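Local structure of cellulase (Bacillus sp. BG-CS10, 5E09) at residues A[26-31]-A[102-107]; A[229-234]-A[282-287]; A[270-275]-A[307-312]. The protein probably hydrolyses internal beta-1,4-glucosidic bonds of cellulose, as a family 5 glycoside hydrolase whose catalytic barrel carries an appended carbohydrate-binding module. All coordinates share one frame; numbering follows the deposited sequence.

Interaction 1. Residues A[26-31]-A[102-107]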
loop_
_atom_site.group_PDB
_atom_site.type_symbol
_atom_site.label_atom_id
_atom_site.label_comp_id
_atom_site.label_asym_id
_atom_site.label_seq_id
_atom_site.Cartn_x
_atom_site.Cartn_y
_atom_site.Cartn_z
ATOM N N THR A 26 -14.861 -3.787 1.254
ATOM C CA THR A 26 -16.004 -3.969 2.139
ATOM C C THR A 26 -17.163 -3.727 1.203
ATOM O O THR A 26 -17.377 -4.503 0.271
ATOM C CB THR A 26 -16.024 -2.932 3.272
ATOM O OG1 THR A 26 -14.822 -3.041 4.046
ATOM C CG2 THR A 26 -17.226 -3.154 4.177
ATOM N N PHE A 27 -17.876 -2.630 1.366
ATOM C CA PHE A 27 -18.994 -2.358 0.477
ATOM C C PHE A 27 -18.567 -2.198 -0.989
ATOM O O PHE A 27 -19.368 -2.420 -1.897
ATOM C CB PHE A 27 -19.751 -1.110 0.939
ATOM C CG PHE A 27 -20.319 -1.224 2.324
ATOM C CD1 PHE A 27 -21.594 -1.728 2.525
ATOM C CD2 PHE A 27 -19.580 -0.827 3.426
ATOM C CE1 PHE A 27 -22.120 -1.835 3.798
ATOM C CE2 PHE A 27 -20.101 -0.931 4.702
ATOM C CZ PHE A 27 -21.372 -1.435 4.889
ATOM N N ASP A 28 -17.320 -1.791 -1.217
ATOM C CA ASP A 28 -16.833 -1.517 -2.555
ATOM C C ASP A 28 -16.696 -2.791 -3.391
ATOM O O ASP A 28 -16.472 -2.716 -4.594
ATOM C CB ASP A 28 -15.488 -0.784 -2.491
ATOM C CG ASP A 28 -14.522 -1.408 -1.498
ATOM O OD1 ASP A 28 -14.910 -1.623 -0.328
ATOM O OD2 ASP A 28 -13.369 -1.678 -1.892
ATOM N N ALA A 29 -16.838 -3.954 -2.762
ATOM C CA ALA A 29 -16.709 -5.226 -3.482
ATOM C C ALA A 29 -17.687 -5.315 -4.644
ATOM O O ALA A 29 -18.858 -4.954 -4.515
ATOM C CB ALA A 29 -16.917 -6.410 -2.533
ATOM N N VAL A 30 -17.199 -5.794 -5.782
ATOM C CA VAL A 30 -18.038 -5.932 -6.959
ATOM C C VAL A 30 -18.702 -7.297 -6.969
ATOM O O VAL A 30 -18.122 -8.282 -7.428
ATOM C CB VAL A 30 -17.236 -5.746 -8.256
ATOM C CG1 VAL A 30 -18.159 -5.831 -9.464
ATOM C CG2 VAL A 30 -16.489 -4.409 -8.228
ATOM N N GLY A 31 -19.926 -7.351 -6.458
ATOM C CA GLY A 31 -20.655 -8.602 -6.359
ATOM C C GLY A 31 -21.999 -8.397 -5.696
ATOM O O GLY A 31 -22.508 -7.276 -5.660
ATOM N N LEU A 102 -18.564 6.927 -4.225
ATOM C CA LEU A 102 -19.013 6.074 -5.306
ATOM C C LEU A 102 -17.617 5.481 -5.541
ATOM O O LEU A 102 -16.660 6.246 -5.666
ATOM C CB LEU A 102 -19.465 6.896 -6.505
ATOM C CG LEU A 102 -20.625 7.864 -6.265
ATOM C CD1 LEU A 102 -20.919 8.673 -7.520
ATOM C CD2 LEU A 102 -21.864 7.112 -5.804
ATOM N N HIS A 103 -17.491 4.170 -5.622
ATOM C CA HIS A 103 -16.179 3.579 -5.796
ATOM C C HIS A 103 -15.866 2.926 -7.128
ATOM O O HIS A 103 -15.419 3.584 -8.011
ATOM C CB HIS A 103 -15.866 2.640 -4.648
ATOM C CG HIS A 103 -14.412 2.479 -4.379
ATOM N ND1 HIS A 103 -13.673 3.427 -3.723
ATOM C CD2 HIS A 103 -13.562 1.477 -4.666
ATOM C CE1 HIS A 103 -12.431 3.021 -3.625
ATOM N NE2 HIS A 103 -12.340 1.833 -4.179
ATOM N N HIS A 104 -16.098 1.642 -7.269
ATOM C CA HIS A 104 -15.793 0.955 -8.510
ATOM C C HIS A 104 -16.700 1.355 -9.639
ATOM O O HIS A 104 -16.440 1.094 -10.778
ATOM C CB HIS A 104 -15.643 -0.538 -8.330
ATOM C CG HIS A 104 -14.412 -0.907 -7.587
ATOM N ND1 HIS A 104 -13.185 -0.382 -7.889
ATOM C CD2 HIS A 104 -14.220 -1.714 -6.529
ATOM C CE1 HIS A 104 -12.290 -0.861 -7.060
ATOM N NE2 HIS A 104 -12.895 -1.672 -6.225
ATOM N N ASP A 105 -17.775 2.009 -9.279
ATOM C CA ASP A 105 -18.691 2.555 -10.270
ATOM C C ASP A 105 -17.941 3.374 -11.311
ATOM O O ASP A 105 -18.376 3.491 -12.452
ATOM C CB ASP A 105 -19.754 3.424 -9.598
ATOM C CG ASP A 105 -20.539 2.675 -8.550
ATOM O OD1 ASP A 105 -21.401 1.854 -8.930
ATOM O OD2 ASP A 105 -20.302 2.914 -7.345
ATOM N N SER A 106 -16.815 3.944 -10.899
ATOM C CA SER A 106 -15.965 4.721 -11.788
ATOM C C SER A 106 -15.588 3.981 -13.074
ATOM O O SER A 106 -15.706 4.539 -14.158
ATOM C CB SER A 106 -14.696 5.140 -11.054
ATOM O OG SER A 106 -13.958 4.001 -10.640
ATOM N N TRP A 107 -15.126 2.737 -12.958
ATOM C CA TRP A 107 -14.695 1.996 -14.145
ATOM C C TRP A 107 -15.772 1.019 -14.614
ATOM O O TRP A 107 -15.695 0.485 -15.719
ATOM C CB TRP A 107 -13.371 1.256 -13.887
ATOM C CG TRP A 107 -13.437 0.201 -12.814
ATOM C CD1 TRP A 107 -13.201 0.375 -11.481
ATOM C CD2 TRP A 107 -13.753 -1.190 -12.988
ATOM N NE1 TRP A 107 -13.357 -0.817 -10.814
ATOM C CE2 TRP A 107 -13.694 -1.791 -11.712
ATOM C CE3 TRP A 107 -14.079 -1.981 -14.093
ATOM C CZ2 TRP A 107 -13.951 -3.154 -11.515
ATOM C CZ3 TRP A 107 -14.331 -3.333 -13.895
ATOM C CH2 TRP A 107 -14.263 -3.904 -12.612
HETATM O O HOH W 1 -11.417 -2.158 -3.777
#
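D28 OD2 is gripped by the backbone N of N25 and by a water, 2.8 Å away, that donates to it. The same water lies 2.9 Å from H104 NE2, so the carboxylate and the imidazole are joined through one shared molecule. The second oxygen, D28 OD1, takes a bond from the backbone N of T26 at 2.7 Å, on its syn side but well out of the carboxylate plane, a bent bond (139°) inside the type I turn T26-A29. D28 CG sits between its backbone N and carbonyl carbon (chi1 46°), and this folds the carboxylate back over the turn while CB faces the histidines. D28 CB packs 3.7 Å from H103 CD2. H103 in turn sets its CD2 over the centre of the H104 ring, 3.5 Å above that plane, while H104 CD2 lies in the plane of the H103 ring. The contact joins the loop after strand 20-23 to the connection from strand 97-100 into the first turn of helix 105-110, both at the C-terminal rim of the TIM barrel, the rim on which this fold carries its active-site cleft. D28 O lies at the edge of the H104 ring, 3.1 Å from CD2, and is hydrogen-bonded to T63 OG1, which also accepts a bond from the backbone N of H104; one threonine hydroxyl thus holds both segments. Farther out the contact becomes apolar. With CG1 of V30 anti to its backbone N (chi1 -177°), CG2 is turned to H104, 3.9 Å from CD2, and reaches W107 CZ2 at 4.3 Å.

Interaction 2. Residues A[229-234]-A[282-287]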
loop_
_atom_site.group_PDB
_atom_site.type_symbol
_atom_site.label_atom_id
_atom_site.label_comp_id
_atom_site.label_asym_id
_atom_site.label_seq_id
_atom_site.Cartn_x
_atom_site.Cartn_y
_atom_site.Cartn_z
ATOM N N TRP A 229 6.618 3.161 -8.702
ATOM C CA TRP A 229 6.128 1.886 -9.226
ATOM C C TRP A 229 7.081 0.676 -9.150
ATOM O O TRP A 229 6.687 -0.374 -8.647
ATOM C CB TRP A 229 5.668 2.077 -10.679
ATOM C CG TRP A 229 5.188 0.803 -11.285
ATOM C CD1 TRP A 229 4.008 0.165 -11.024
ATOM C CD2 TRP A 229 5.883 -0.010 -12.232
ATOM N NE1 TRP A 229 3.928 -0.996 -11.753
ATOM C CE2 TRP A 229 5.071 -1.128 -12.508
ATOM C CE3 TRP A 229 7.121 0.096 -12.880
ATOM C CZ2 TRP A 229 5.443 -2.128 -13.402
ATOM C CZ3 TRP A 229 7.493 -0.899 -13.768
ATOM C CH2 TRP A 229 6.657 -1.997 -14.021
ATOM N N PRO A 230 8.326 0.801 -9.648
ATOM C CA PRO A 230 9.152 -0.416 -9.670
ATOM C C PRO A 230 9.449 -0.990 -8.278
ATOM O O PRO A 230 9.536 -2.209 -8.109
ATOM C CB PRO A 230 10.451 0.051 -10.340
ATOM C CG PRO A 230 10.130 1.348 -10.986
ATOM C CD PRO A 230 9.060 1.968 -10.169
ATOM N N PHE A 231 9.615 -0.116 -7.292
ATOM C CA PHE A 231 9.812 -0.566 -5.922
ATOM C C PHE A 231 8.523 -1.145 -5.348
ATOM O O PHE A 231 8.546 -2.161 -4.653
ATOM C CB PHE A 231 10.308 0.580 -5.034
ATOM C CG PHE A 231 10.257 0.267 -3.565
ATOM C CD1 PHE A 231 11.171 -0.608 -2.991
ATOM C CD2 PHE A 231 9.287 0.836 -2.757
ATOM C CE1 PHE A 231 11.115 -0.902 -1.641
ATOM C CE2 PHE A 231 9.230 0.551 -1.406
ATOM C CZ PHE A 231 10.141 -0.320 -0.849
ATOM N N SER A 232 7.398 -0.503 -5.650
ATOM C CA SER A 232 6.139 -0.880 -5.031
ATOM C C SER A 232 5.672 -2.273 -5.452
ATOM O O SER A 232 4.948 -2.923 -4.707
ATOM C CB SER A 232 5.055 0.153 -5.348
ATOM O OG SER A 232 4.739 0.149 -6.725
ATOM N N VAL A 233 6.075 -2.731 -6.637
ATOM C CA VAL A 233 5.717 -4.078 -7.081
ATOM C C VAL A 233 6.933 -4.997 -7.166
ATOM O O VAL A 233 6.805 -6.151 -7.570
ATOM C CB VAL A 233 5.012 -4.071 -8.467
ATOM C CG1 VAL A 233 3.753 -3.208 -8.433
ATOM C CG2 VAL A 233 5.971 -3.611 -9.560
ATOM N N ASN A 234 8.100 -4.478 -6.788
ATOM C CA ASN A 234 9.350 -5.243 -6.783
ATOM C C ASN A 234 9.674 -5.804 -8.164
ATOM O O ASN A 234 9.558 -7.008 -8.405
ATOM C CB ASN A 234 9.302 -6.382 -5.753
ATOM C CG ASN A 234 10.680 -7.021 -5.506
ATOM O OD1 ASN A 234 11.626 -6.819 -6.269
ATOM N ND2 ASN A 234 10.780 -7.812 -4.448
ATOM N N ASP A 282 4.223 -9.971 1.455
ATOM C CA ASP A 282 5.538 -10.612 1.403
ATOM C C ASP A 282 6.361 -10.214 0.174
ATOM O O ASP A 282 7.484 -10.674 -0.004
ATOM C CB ASP A 282 5.380 -12.137 1.428
ATOM C CG ASP A 282 4.820 -12.648 2.747
ATOM O OD1 ASP A 282 4.969 -11.952 3.778
ATOM O OD2 ASP A 282 4.238 -13.755 2.750
ATOM N N VAL A 283 5.794 -9.364 -0.671
ATOM C CA VAL A 283 6.437 -8.947 -1.912
ATOM C C VAL A 283 7.498 -7.860 -1.656
ATOM O O VAL A 283 8.464 -7.713 -2.412
ATOM C CB VAL A 283 5.355 -8.459 -2.913
ATOM C CG1 VAL A 283 5.953 -7.720 -4.084
ATOM C CG2 VAL A 283 4.518 -9.639 -3.387
ATOM N N ILE A 284 7.321 -7.119 -0.568
ATOM C CA ILE A 284 8.273 -6.093 -0.174
ATOM C C ILE A 284 9.011 -6.567 1.069
ATOM O O ILE A 284 8.378 -6.898 2.068
ATOM C CB ILE A 284 7.567 -4.742 0.117
ATOM C CG1 ILE A 284 6.553 -4.414 -0.982
ATOM C CG2 ILE A 284 8.586 -3.609 0.302
ATOM C CD1 ILE A 284 7.154 -4.344 -2.360
ATOM N N GLN A 285 10.340 -6.616 1.010
ATOM C CA GLN A 285 11.129 -7.062 2.155
ATOM C C GLN A 285 10.824 -6.173 3.364
ATOM O O GLN A 285 10.707 -4.952 3.231
ATOM C CB GLN A 285 12.624 -7.047 1.822
ATOM C CG GLN A 285 13.476 -7.955 2.706
ATOM C CD GLN A 285 13.916 -7.288 4.005
ATOM O OE1 GLN A 285 13.976 -6.058 4.105
ATOM N NE2 GLN A 285 14.218 -8.104 5.012
ATOM N N GLN A 286 10.685 -6.798 4.530
ATOM C CA GLN A 286 10.130 -6.145 5.719
ATOM C C GLN A 286 10.803 -4.820 6.113
ATOM O O GLN A 286 10.126 -3.804 6.317
ATOM C CB GLN A 286 10.179 -7.120 6.903
ATOM C CG GLN A 286 9.455 -6.639 8.152
ATOM C CD GLN A 286 7.935 -6.586 7.996
ATOM O OE1 GLN A 286 7.390 -6.803 6.907
ATOM N NE2 GLN A 286 7.245 -6.307 9.099
ATOM N N GLY A 287 12.129 -4.825 6.211
ATOM C CA GLY A 287 12.856 -3.626 6.592
ATOM C C GLY A 287 12.660 -2.487 5.608
ATOM O O GLY A 287 12.502 -1.319 5.991
#
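Helix 229-232 ends in a Schellman motif at N234, with positive phi (58°); the CA of N234 lies 6.7 Å from that of I284, in the turn leading to helix 286-302. The N234 side chain, with CG anti to the backbone N (chi1 -168°), extends across the gap and donates from ND2 to V283 O at 3.1 Å. The bond is straight (164°), the acceptor lies close to the amide plane, and the donor comes nearly head-on to the carbonyl oxygen. Nearer the backbone, N234 CB rests 4.0 Å from V283 CG1. I284 splits its branches between two partners: CD1 meets the end of the helix, 3.5 Å from both F231 O and S232 O, while CG2 sits 3.8 Å from F231 CZ, the two side chains crossing at about a right angle. Within the last turn, S232 OG donates to W229 O at 2.8 Å, an oxygen that V233 N also uses. This corner of the barrel faces the appended modules: N234 ND2 makes a second, weak bond to A459 O and the backbone of N234 hydrogen-bonds with that of F482, both in the C-terminal carbohydrate-binding domain, and Q285 NE2 binds N346 OD1. One directional amide bond therefore fixes the rotation of N234, while the aliphatic groups of V283 and I284 add non-directional packing against the F231 ring and the carbonyls at the helix end.

Interaction 3. Residues A[270-275]-A[307-312]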
loop_
_atom_site.group_PDB
_atom_site.type_symbol
_atom_site.label_atom_id
_atom_site.label_comp_id
_atom_site.label_asym_id
_atom_site.label_seq_id
_atom_site.Cartn_x
_atom_site.Cartn_y
_atom_site.Cartn_z
ATOM N N GLY A 270 -6.304 10.023 0.168
ATOM C CA GLY A 270 -7.416 9.133 0.464
ATOM C C GLY A 270 -7.084 7.654 0.480
ATOM O O GLY A 270 -7.788 6.859 1.108
ATOM N N GLU A 271 -6.026 7.282 -0.231
ATOM C CA GLU A 271 -5.496 5.927 -0.190
ATOM C C GLU A 271 -3.986 5.967 -0.276
ATOM O O GLU A 271 -3.423 6.712 -1.084
ATOM C CB GLU A 271 -6.037 5.066 -1.337
ATOM C CG GLU A 271 -7.534 4.870 -1.354
ATOM C CD GLU A 271 -7.975 3.949 -2.468
ATOM O OE1 GLU A 271 -7.097 3.285 -3.060
ATOM O OE2 GLU A 271 -9.193 3.894 -2.756
ATOM N N PHE A 272 -3.325 5.171 0.556
ATOM C CA PHE A 272 -1.915 4.902 0.334
ATOM C C PHE A 272 -1.587 3.483 0.776
ATOM O O PHE A 272 -2.364 2.844 1.482
ATOM C CB PHE A 272 -1.026 5.937 1.042
ATOM C CG PHE A 272 -0.955 5.779 2.532
ATOM C CD1 PHE A 272 -1.930 6.331 3.351
ATOM C CD2 PHE A 272 0.105 5.109 3.120
ATOM C CE1 PHE A 272 -1.858 6.200 4.722
ATOM C CE2 PHE A 272 0.181 4.973 4.497
ATOM C CZ PHE A 272 -0.801 5.519 5.299
ATOM N N GLY A 273 -0.441 2.998 0.314
ATOM C CA GLY A 273 0.011 1.647 0.571
ATOM C C GLY A 273 1.124 1.372 -0.418
ATOM O O GLY A 273 1.744 2.299 -0.936
ATOM N N LEU A 274 1.390 0.103 -0.679
ATOM C CA LEU A 274 2.293 -0.262 -1.759
ATOM C C LEU A 274 1.529 -1.162 -2.722
ATOM O O LEU A 274 0.823 -2.070 -2.295
ATOM C CB LEU A 274 3.548 -0.955 -1.222
ATOM C CG LEU A 274 4.548 -0.055 -0.494
ATOM C CD1 LEU A 274 5.581 -0.892 0.240
ATOM C CD2 LEU A 274 5.231 0.892 -1.479
ATOM N N LEU A 275 1.657 -0.884 -4.016
ATOM C CA LEU A 275 0.907 -1.593 -5.048
ATOM C C LEU A 275 1.064 -3.107 -4.936
ATOM O O LEU A 275 0.083 -3.854 -5.033
ATOM C CB LEU A 275 1.357 -1.127 -6.430
ATOM C CG LEU A 275 0.285 -1.102 -7.514
ATOM C CD1 LEU A 275 -0.783 -0.094 -7.137
ATOM C CD2 LEU A 275 0.896 -0.772 -8.865
ATOM N N HIS A 307 -3.636 11.569 5.858
ATOM C CA HIS A 307 -3.520 10.336 5.084
ATOM C C HIS A 307 -4.433 9.229 5.601
ATOM O O HIS A 307 -4.784 9.194 6.783
ATOM C CB HIS A 307 -2.070 9.854 5.082
ATOM C CG HIS A 307 -1.493 9.687 6.452
ATOM N ND1 HIS A 307 -1.865 8.659 7.294
ATOM C CD2 HIS A 307 -0.588 10.426 7.133
ATOM C CE1 HIS A 307 -1.204 8.772 8.433
ATOM N NE2 HIS A 307 -0.425 9.837 8.364
HETATM N N MSE A 308 -4.806 8.320 4.704
HETATM C CA MSE A 308 -5.740 7.236 5.011
HETATM C C MSE A 308 -5.289 5.905 4.398
HETATM O O MSE A 308 -5.314 5.734 3.177
HETATM C CB MSE A 308 -7.144 7.587 4.512
HETATM C CG MSE A 308 -7.604 8.982 4.900
HETATM SE SE MSE A 308 -9.456 9.292 4.457
HETATM C CE MSE A 308 -10.285 8.433 6.000
ATOM N N LEU A 309 -4.893 4.967 5.252
ATOM C CA LEU A 309 -4.300 3.705 4.822
ATOM C C LEU A 309 -5.301 2.802 4.109
ATOM O O LEU A 309 -6.423 2.614 4.579
ATOM C CB LEU A 309 -3.713 2.973 6.034
ATOM C CG LEU A 309 -3.203 1.541 5.861
ATOM C CD1 LEU A 309 -1.875 1.528 5.120
ATOM C CD2 LEU A 309 -3.091 0.846 7.214
ATOM N N TRP A 310 -4.893 2.243 2.975
ATOM C CA TRP A 310 -5.740 1.290 2.270
ATOM C C TRP A 310 -5.617 -0.086 2.917
ATOM O O TRP A 310 -4.528 -0.657 2.968
ATOM C CB TRP A 310 -5.373 1.205 0.784
ATOM C CG TRP A 310 -6.169 0.157 0.060
ATOM C CD1 TRP A 310 -5.718 -1.054 -0.396
ATOM C CD2 TRP A 310 -7.557 0.207 -0.262
ATOM N NE1 TRP A 310 -6.738 -1.748 -0.991
ATOM C CE2 TRP A 310 -7.892 -0.990 -0.921
ATOM C CE3 TRP A 310 -8.564 1.166 -0.071
ATOM C CZ2 TRP A 310 -9.172 -1.273 -1.388
ATOM C CZ3 TRP A 310 -9.844 0.890 -0.531
ATOM C CH2 TRP A 310 -10.135 -0.321 -1.181
ATOM N N ASP A 311 -6.734 -0.607 3.413
ATOM C CA ASP A 311 -6.747 -1.902 4.089
ATOM C C ASP A 311 -7.857 -2.779 3.526
ATOM O O ASP A 311 -9.014 -2.623 3.897
ATOM C CB ASP A 311 -6.932 -1.711 5.596
ATOM C CG ASP A 311 -6.634 -2.979 6.404
ATOM O OD1 ASP A 311 -6.681 -4.102 5.844
ATOM O OD2 ASP A 311 -6.356 -2.838 7.620
ATOM N N ASN A 312 -7.498 -3.705 2.638
ATOM C CA ASN A 312 -8.485 -4.551 1.967
ATOM C C ASN A 312 -8.842 -5.789 2.783
ATOM O O ASN A 312 -9.555 -6.674 2.304
ATOM C CB ASN A 312 -7.980 -4.973 0.577
ATOM C CG ASN A 312 -6.690 -5.796 0.626
ATOM O OD1 ASN A 312 -6.324 -6.356 1.662
ATOM N ND2 ASN A 312 -6.002 -5.878 -0.510
#
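W310 N donates to F272 O at 3.0 Å, nearly straight and in the carbonyl plane. The return bond, F272 N to M308 O at 3.3 Å, is bent and weak, and the CA of E271 adds a CA-H...O contact to the same oxygen at 3.4 Å. These bonds join the seventh and eighth strands of the TIM barrel, which helix 286-302 connects in a beta-alpha-beta crossover. The strand segments 270-272 and 307-311 diverge strongly, at 61°, consistent with so few bonds between them. E271 stands at the C-terminal end of the seventh strand, the place where family 5 enzymes carry their nucleophile. Its CG lies beside the backbone N (chi1 -61°) and the chain is extended beyond, which lays the side chain alongside W310, pointing the same way. The carboxylate is tilted 23° from the indole plane; E271 OE1 lies over one face of W310, offset toward the rim, and E271 CD is 3.7 Å from W310 CE3. OE2 forms a salt bridge with R59, and OE1 hydrogen-bonds to Y226 OH, so both oxygens are fixed. Replacing E271 by alanine would probably leave R59 without this counter-charge and Y226 OH without this hydrogen-bond partner, and bare part of the W310 face. Away from this site, F272 brings the CE1 side of its ring against the backbone of the eighth strand, F272 CE1 lying 3.3 Å from L309 N, and helix 286-302 covers it with F293 and L296. The H307 side chain crosses that of F272 obliquely, H307 ND1 lying 3.6 Å from F272 CE1. L309 CD1 stands over one face of the phenyl ring, while L309 CB lies 3.9 Å from F272 CZ.

Interaction 3 lies in the barrel wall itself, while interactions 1 and 2 occupy loops and helix ends around it; interaction 1 is the least buried. Interactions 1 and 3 meet at the C-terminal rim of the barrel, probably in the substrate cleft: H103 CE1 lies 3.5 Å from E271 OE2, and D28 OD2 3.6 Å from W310 CH2, so D28 and H103 pack directly against W310 and E271. Interactions 2 and 3 share the crossover through helix 286-302, and touch where I284 CG1 packs 3.9 Å from L274 CD1. Interactions 1 and 2, with nearest atoms about 16 Å apart, do not touch. Water-mediated and charged chemistry marks the probable cleft side; apolar packing with one amide hydrogen bond marks the side facing the appended modules.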